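PDB 4XWW: DR2417 from Deinococcus radiodurans, which probably degrades and matures RNA as a metal-dependent 5'-3' exoribonuclease of the metallo-beta-lactamase superfamily, possibly with endonuclease activity as well. Local coordinates for residues L71-Q74 with D75-K78; A388-L391 with N392-P396; A413-A416 with Q417-P420. One frame throughout, in Å; residues are numbered along the deposited sequence.

All three contacts are local and follow the chain off a helix end, but they lie in two regions. Contact 1 is a surface turn in the metallo-beta-lactamase region, between helix 68-72 and strand 77-82; contacts 2 and 3 share the RNA specificity region, their centres about 33 and 37 Å from that of contact 1. Contact 2, partly buried, keeps regular i to i+4 bonding to the end of helix 384-394. Contacts 1 and 3, both at the surface, close instead through i to i+3 bonds and each hold a bridging water. Contacts 2 and 3 touch: Leu391 CB meets Leu419 CD1 at 3.6 Å, joining helix 384-394 to the loop after helix 406-417.

Contact 1: L71-Q74 with D75-K78; sequences LEHQ and DKIK
His73 and Lys76 are joined twice across a tight turn, through backbone and through side chain, the two side chains crossing at an angle. In the backbone, Lys76 N donates to His73 O at 2.9 Å, and one residue on Ile77 N donates to Gln74 O at 3.2 Å. A water gives one proton to Gln74 O (2.6 Å) and another to Ile77 O (2.7 Å), bridging the turn to the start of the strand.

Among side chains, Lys76 runs extended until its last torsion bends (chi4 71°), which brings NZ to the edge of the imidazole, in the ring plane, for a weak hydrogen bond to His73 ND1 at 3.3 Å. Glu72 CG lies over one face of that ring, toward its rim. Gln74 turns back along the chain, its NE2 bonding Leu71 O at 3.1 Å in the carbonyl plane, on a lone pair.

The apolar part is small: Ile77 CD1 rests 3.7 Å from Gln74 CA.

Consecutive i to i+3 bonds make this a short 3-10 turn, linking helix 68-72 to strand 77-82 of the metallo-beta-lactamase fold, where Lys76 and Lys78 pair by backbone with Ile43.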
loop_
_atom_site.group_PDB
_atom_site.type_symbol
_atom_site.label_atom_id
_atom_site.label_comp_id
_atom_site.label_asym_id
_atom_site.label_seq_id
_atom_site.Cartn_x
_atom_site.Cartn_y
_atom_site.Cartn_z
ATOM N N LEU A 71 15.904 11.546 29.329
ATOM C CA LEU A 71 16.993 12.492 29.539
ATOM C C LEU A 71 16.749 13.334 30.776
ATOM O O LEU A 71 17.667 13.587 31.548
ATOM C CB LEU A 71 17.165 13.391 28.314
ATOM C CG LEU A 71 17.589 12.636 27.055
ATOM C CD1 LEU A 71 17.410 13.506 25.823
ATOM C CD2 LEU A 71 19.041 12.190 27.187
ATOM N N GLU A 72 15.510 13.771 30.962
ATOM C CA GLU A 72 15.186 14.604 32.106
ATOM C C GLU A 72 15.399 13.842 33.407
ATOM O O GLU A 72 15.801 14.416 34.417
ATOM C CB GLU A 72 13.741 15.107 32.028
ATOM C CG GLU A 72 13.294 15.821 33.294
ATOM C CD GLU A 72 11.907 16.417 33.188
ATOM O OE1 GLU A 72 11.421 16.591 32.051
ATOM O OE2 GLU A 72 11.309 16.717 34.246
ATOM N N HIS A 73 15.132 12.542 33.371
ATOM C CA HIS A 73 15.129 11.725 34.578
ATOM C C HIS A 73 16.190 10.629 34.562
ATOM O O HIS A 73 16.017 9.581 35.193
ATOM C CB HIS A 73 13.748 11.101 34.769
ATOM C CG HIS A 73 12.644 12.100 34.868
ATOM N ND1 HIS A 73 12.312 12.737 36.044
ATOM C CD2 HIS A 73 11.781 12.571 33.930
ATOM C CE1 HIS A 73 11.295 13.555 35.831
ATOM N NE2 HIS A 73 10.959 13.470 34.551
ATOM N N GLN A 74 17.290 10.873 33.858
ATOM C CA GLN A 74 18.245 9.802 33.585
ATOM C C GLN A 74 18.845 9.202 34.849
ATOM O O GLN A 74 19.102 8.004 34.897
ATOM C CB GLN A 74 19.355 10.293 32.650
ATOM C CG GLN A 74 20.043 11.571 33.048
ATOM C CD GLN A 74 21.054 12.004 31.998
ATOM O OE1 GLN A 74 22.216 11.604 32.040
ATOM N NE2 GLN A 74 20.607 12.811 31.033
ATOM N N ASP A 75 19.055 10.030 35.872
ATOM C CA ASP A 75 19.609 9.566 37.140
ATOM C C ASP A 75 18.704 8.591 37.877
ATOM O O ASP A 75 19.149 7.903 38.791
ATOM C CB ASP A 75 19.905 10.755 38.057
ATOM C CG ASP A 75 21.109 11.540 37.611
ATOM O OD1 ASP A 75 21.927 10.986 36.843
ATOM O OD2 ASP A 75 21.246 12.707 38.032
ATOM N N LYS A 76 17.433 8.550 37.497
ATOM C CA LYS A 76 16.470 7.695 38.184
ATOM C C LYS A 76 16.381 6.304 37.552
ATOM O O LYS A 76 15.833 5.379 38.151
ATOM C CB LYS A 76 15.083 8.349 38.186
ATOM C CG LYS A 76 15.007 9.668 38.949
ATOM C CD LYS A 76 13.597 10.232 38.904
ATOM C CE LYS A 76 13.545 11.600 39.578
ATOM N NZ LYS A 76 14.237 12.635 38.770
ATOM N N ILE A 77 16.932 6.162 36.351
ATOM C CA ILE A 77 16.810 4.913 35.599
ATOM C C ILE A 77 17.621 3.800 36.265
ATOM O O ILE A 77 18.846 3.901 36.398
ATOM C CB ILE A 77 17.273 5.077 34.135
ATOM C CG1 ILE A 77 16.425 6.119 33.399
ATOM C CG2 ILE A 77 17.198 3.718 33.388
ATOM C CD1 ILE A 77 17.046 6.586 32.113
ATOM N N LYS A 78 16.927 2.759 36.714
ATOM C CA LYS A 78 17.575 1.688 37.459
ATOM C C LYS A 78 18.015 0.568 36.536
ATOM O O LYS A 78 18.907 -0.212 36.870
ATOM C CB LYS A 78 16.644 1.139 38.539
ATOM C CG LYS A 78 16.369 2.125 39.644
ATOM C CD LYS A 78 17.673 2.560 40.303
ATOM C CE LYS A 78 17.490 3.873 41.027
ATOM N NZ LYS A 78 18.778 4.381 41.598
HETATM O O HOH W 1 20.478 6.005 35.758
#

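Contact 2: A388-L391 with N392-P396; sequences ATIL and NLTRP
Thr394 turns its hydroxyl back onto the helix, and Ile390 O takes two bonds from this one residue. Thr394 N donates to Ile390 O at 2.9 Å and Thr394 OG1 to the same Ile390 O at 2.6 Å, from opposite faces of its plane. The hydroxyl gets there because OG1 sits between the backbone N and the carbonyl carbon (chi1 52°), which folds it against the preceding turn. Thr394 is buried, and this bond gives its hydroxyl proton an acceptor within its own helix. A threonine hydroxyl bonded to the carbonyl four residues back is a common intrahelical arrangement.

The other acceptors follow the regular i to i+4 pattern. Ala388 O receives Asn392 N at 2.7 Å, and Thr389 O receives Leu393 N at 2.9 Å. Leu391 O accepts Arg395 N at 3.1 Å, a longer bond. Arg395 then leaves the helix with positive phi (47°), and Pro396, which has no N-H to offer, follows it. Thr389 OG1 is satisfied one turn earlier, by Glu385 O.

Carbon contacts accompany these bonds. Thr389 and Leu393 lie side by side and point the same way, with CG2 of Thr389 3.8 Å from CD1 of Leu393. Leu391 CD2 and Pro396 CG meet more loosely at 4.4 Å, while Pro396 CD lies beside Leu391 O.

This C-terminal end of helix 384-394, in the RNA specificity region, is packed against helix 192-201, strand 205-209 and helix 406-417. Leu393 and Thr394 touch Val195 of the first; Ile390, Leu391, Thr394 and Pro396 rest on Leu206 of the strand, and Leu391 also meets His412 and Ala416 of helix 406-417.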
loop_
_atom_site.group_PDB
_atom_site.type_symbol
_atom_site.label_atom_id
_atom_site.label_comp_id
_atom_site.label_asym_id
_atom_site.label_seq_id
_atom_site.Cartn_x
_atom_site.Cartn_y
_atom_site.Cartn_z
ATOM N N ALA A 388 -8.121 -13.868 24.398
ATOM C CA ALA A 388 -9.134 -14.186 25.416
ATOM C C ALA A 388 -8.592 -15.131 26.493
ATOM O O ALA A 388 -8.892 -14.992 27.685
ATOM C CB ALA A 388 -10.353 -14.793 24.764
ATOM N N THR A 389 -7.784 -16.093 26.075
ATOM C CA THR A 389 -7.201 -17.036 27.009
ATOM C C THR A 389 -6.376 -16.292 28.066
ATOM O O THR A 389 -6.507 -16.537 29.272
ATOM C CB THR A 389 -6.326 -18.068 26.283
ATOM O OG1 THR A 389 -7.172 -19.004 25.607
ATOM C CG2 THR A 389 -5.447 -18.836 27.280
ATOM N N ILE A 390 -5.563 -15.343 27.617
ATOM C CA ILE A 390 -4.763 -14.555 28.544
ATOM C C ILE A 390 -5.623 -13.694 29.476
ATOM O O ILE A 390 -5.394 -13.650 30.698
ATOM C CB ILE A 390 -3.774 -13.666 27.795
ATOM C CG1 ILE A 390 -2.844 -14.540 26.931
ATOM C CG2 ILE A 390 -3.002 -12.762 28.808
ATOM C CD1 ILE A 390 -2.129 -15.640 27.724
ATOM N N LEU A 391 -6.611 -13.007 28.907
ATOM C CA LEU A 391 -7.541 -12.215 29.711
ATOM C C LEU A 391 -8.288 -13.086 30.721
ATOM O O LEU A 391 -8.480 -12.670 31.858
ATOM C CB LEU A 391 -8.535 -11.465 28.797
ATOM C CG LEU A 391 -7.978 -10.190 28.147
ATOM C CD1 LEU A 391 -8.612 -9.919 26.800
ATOM C CD2 LEU A 391 -8.192 -8.994 29.074
ATOM N N ASN A 392 -8.677 -14.298 30.334
ATOM C CA ASN A 392 -9.407 -15.183 31.250
ATOM C C ASN A 392 -8.515 -15.762 32.347
ATOM O O ASN A 392 -8.962 -15.965 33.475
ATOM C CB ASN A 392 -10.076 -16.337 30.482
ATOM C CG ASN A 392 -11.315 -15.900 29.693
ATOM O OD1 ASN A 392 -12.004 -14.945 30.058
ATOM N ND2 ASN A 392 -11.596 -16.609 28.606
ATOM N N LEU A 393 -7.263 -16.039 32.008
ATOM C CA LEU A 393 -6.326 -16.616 32.967
ATOM C C LEU A 393 -5.838 -15.585 33.990
ATOM O O LEU A 393 -5.645 -15.908 35.162
ATOM C CB LEU A 393 -5.132 -17.220 32.222
ATOM C CG LEU A 393 -5.354 -18.559 31.528
ATOM C CD1 LEU A 393 -4.090 -18.959 30.792
ATOM C CD2 LEU A 393 -5.714 -19.648 32.576
ATOM N N THR A 394 -5.624 -14.350 33.537
ATOM C CA THR A 394 -5.069 -13.312 34.409
ATOM C C THR A 394 -6.126 -12.573 35.222
ATOM O O THR A 394 -5.819 -12.055 36.311
ATOM C CB THR A 394 -4.246 -12.287 33.627
ATOM O OG1 THR A 394 -5.019 -11.793 32.531
ATOM C CG2 THR A 394 -2.970 -12.926 33.108
ATOM N N ARG A 395 -7.357 -12.520 34.715
ATOM C CA ARG A 395 -8.448 -11.864 35.449
ATOM C C ARG A 395 -8.037 -10.493 35.996
ATOM O O ARG A 395 -8.166 -10.237 37.196
ATOM C CB ARG A 395 -8.927 -12.753 36.608
ATOM C CG ARG A 395 -9.879 -13.859 36.181
ATOM C CD ARG A 395 -9.510 -15.205 36.806
ATOM N NE ARG A 395 -9.424 -15.158 38.262
ATOM C CZ ARG A 395 -8.671 -15.982 38.986
ATOM N NH1 ARG A 395 -7.936 -16.904 38.380
ATOM N NH2 ARG A 395 -8.644 -15.885 40.312
ATOM N N PRO A 396 -7.520 -9.609 35.129
ATOM C CA PRO A 396 -6.884 -8.387 35.629
ATOM C C PRO A 396 -7.897 -7.348 36.095
ATOM O O PRO A 396 -9.008 -7.257 35.563
ATOM C CB PRO A 396 -6.119 -7.878 34.406
ATOM C CG PRO A 396 -7.013 -8.257 33.281
ATOM C CD PRO A 396 -7.572 -9.618 33.653
#

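Contact 3: A413-A416 with Q417-P420; sequences AKLA and QTLP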
loop_
_atom_site.group_PDB
_atom_site.type_symbol
_atom_site.label_atom_id
_atom_site.label_comp_id
_atom_site.label_asym_id
_atom_site.label_seq_id
_atom_site.Cartn_x
_atom_site.Cartn_y
_atom_site.Cartn_z
ATOM N N ALA A 413 -9.955 -4.198 23.530
ATOM C CA ALA A 413 -10.764 -3.763 24.663
ATOM C C ALA A 413 -12.175 -4.347 24.565
ATOM O O ALA A 413 -12.742 -4.807 25.552
ATOM C CB ALA A 413 -10.806 -2.228 24.725
ATOM N N LYS A 414 -12.741 -4.325 23.362
ATOM C CA LYS A 414 -14.084 -4.864 23.144
ATOM C C LYS A 414 -14.143 -6.370 23.372
ATOM O O LYS A 414 -15.110 -6.876 23.950
ATOM C CB LYS A 414 -14.557 -4.550 21.723
ATOM C CG LYS A 414 -14.877 -3.073 21.487
ATOM C CD LYS A 414 -15.437 -2.855 20.082
ATOM C CE LYS A 414 -15.523 -1.375 19.735
ATOM N NZ LYS A 414 -16.390 -0.628 20.682
ATOM N N LEU A 415 -13.106 -7.073 22.928
ATOM C CA LEU A 415 -12.993 -8.508 23.190
ATOM C C LEU A 415 -13.049 -8.782 24.702
ATOM O O LEU A 415 -13.734 -9.692 25.167
ATOM C CB LEU A 415 -11.692 -9.062 22.606
ATOM C CG LEU A 415 -11.434 -10.547 22.855
ATOM C CD1 LEU A 415 -12.500 -11.404 22.187
ATOM C CD2 LEU A 415 -10.045 -10.930 22.340
ATOM N N ALA A 416 -12.338 -7.969 25.471
ATOM C CA ALA A 416 -12.291 -8.156 26.912
ATOM C C ALA A 416 -13.690 -8.034 27.527
ATOM O O ALA A 416 -14.034 -8.756 28.454
ATOM C CB ALA A 416 -11.328 -7.150 27.547
ATOM N N GLN A 417 -14.506 -7.149 26.968
ATOM C CA GLN A 417 -15.851 -6.909 27.492
ATOM C C GLN A 417 -16.808 -8.083 27.297
ATOM O O GLN A 417 -17.844 -8.143 27.960
ATOM C CB GLN A 417 -16.444 -5.649 26.855
ATOM C CG GLN A 417 -15.833 -4.358 27.362
ATOM C CD GLN A 417 -15.917 -4.252 28.868
ATOM O OE1 GLN A 417 -16.969 -4.487 29.460
ATOM N NE2 GLN A 417 -14.804 -3.917 29.500
ATOM N N THR A 418 -16.460 -9.011 26.407
ATOM C CA THR A 418 -17.344 -10.137 26.066
ATOM C C THR A 418 -17.101 -11.345 26.973
ATOM O O THR A 418 -17.884 -12.297 26.960
ATOM C CB THR A 418 -17.180 -10.605 24.583
ATOM O OG1 THR A 418 -15.913 -11.250 24.407
ATOM C CG2 THR A 418 -17.340 -9.440 23.573
ATOM N N LEU A 419 -16.021 -11.295 27.750
ATOM C CA LEU A 419 -15.573 -12.421 28.590
ATOM C C LEU A 419 -16.249 -12.482 29.958
ATOM O O LEU A 419 -16.885 -11.515 30.384
ATOM C CB LEU A 419 -14.051 -12.354 28.743
ATOM C CG LEU A 419 -13.353 -12.280 27.379
ATOM C CD1 LEU A 419 -11.832 -12.252 27.536
ATOM C CD2 LEU A 419 -13.792 -13.419 26.439
ATOM N N PRO A 420 -16.129 -13.630 30.661
ATOM C CA PRO A 420 -16.877 -13.761 31.922
ATOM C C PRO A 420 -16.517 -12.731 33.003
ATOM O O PRO A 420 -17.390 -12.377 33.786
ATOM C CB PRO A 420 -16.528 -15.176 32.389
ATOM C CG PRO A 420 -16.235 -15.922 31.131
ATOM C CD PRO A 420 -15.580 -14.925 30.207
HETATM O O HOH W 2 -12.713 -3.536 28.066
#
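Thr418 grips the carbonyl of Leu415 with two donors. Its OG1 reaches Leu415 O at 2.8 Å in the carbonyl plane, on a lone pair, whereas Thr418 N approaches the same oxygen at 3.1 Å from well above that plane. With chi1 at 70° the hydroxyl is swung back over the last turn, and the methyl CG2 goes to the neighbouring carbonyl, 3.4 Å from Lys414 O. Leu415 CD1 comes near the hydroxyl, the two side chains crossing at a slant.

Around this pair the backbone bonding changes character. Gln417 N donates to Ala413 O at 3.3 Å and weakly to Lys414 O, a bifurcated bond at the point where i to i+4 pairing gives way to i to i+3. Leu419 N continues the shorter pattern by donating to Ala416 O at 3.3 Å. The change to i to i+3 bonds is a tightening common at helix C-termini, and here leads from helix 406-417 of the RNA specificity region into the loop before strand 425-426.

Farther out, the bend of Gln417 at chi2 (-55°) puts NE2 within reach of a water, which accepts from Gln417 NE2 at 2.6 Å and donates to Ala413 O at 2.8 Å, giving that carbonyl a second donor besides Gln417 N. Leu419 lays CG 3.4 Å from Leu415 O, and its side chain also packs on Asn392 of helix 384-394. Leu415 touches Leu387 of the same helix, while Ala416 and Gln417 rest against Pro423 and Pro422 respectively.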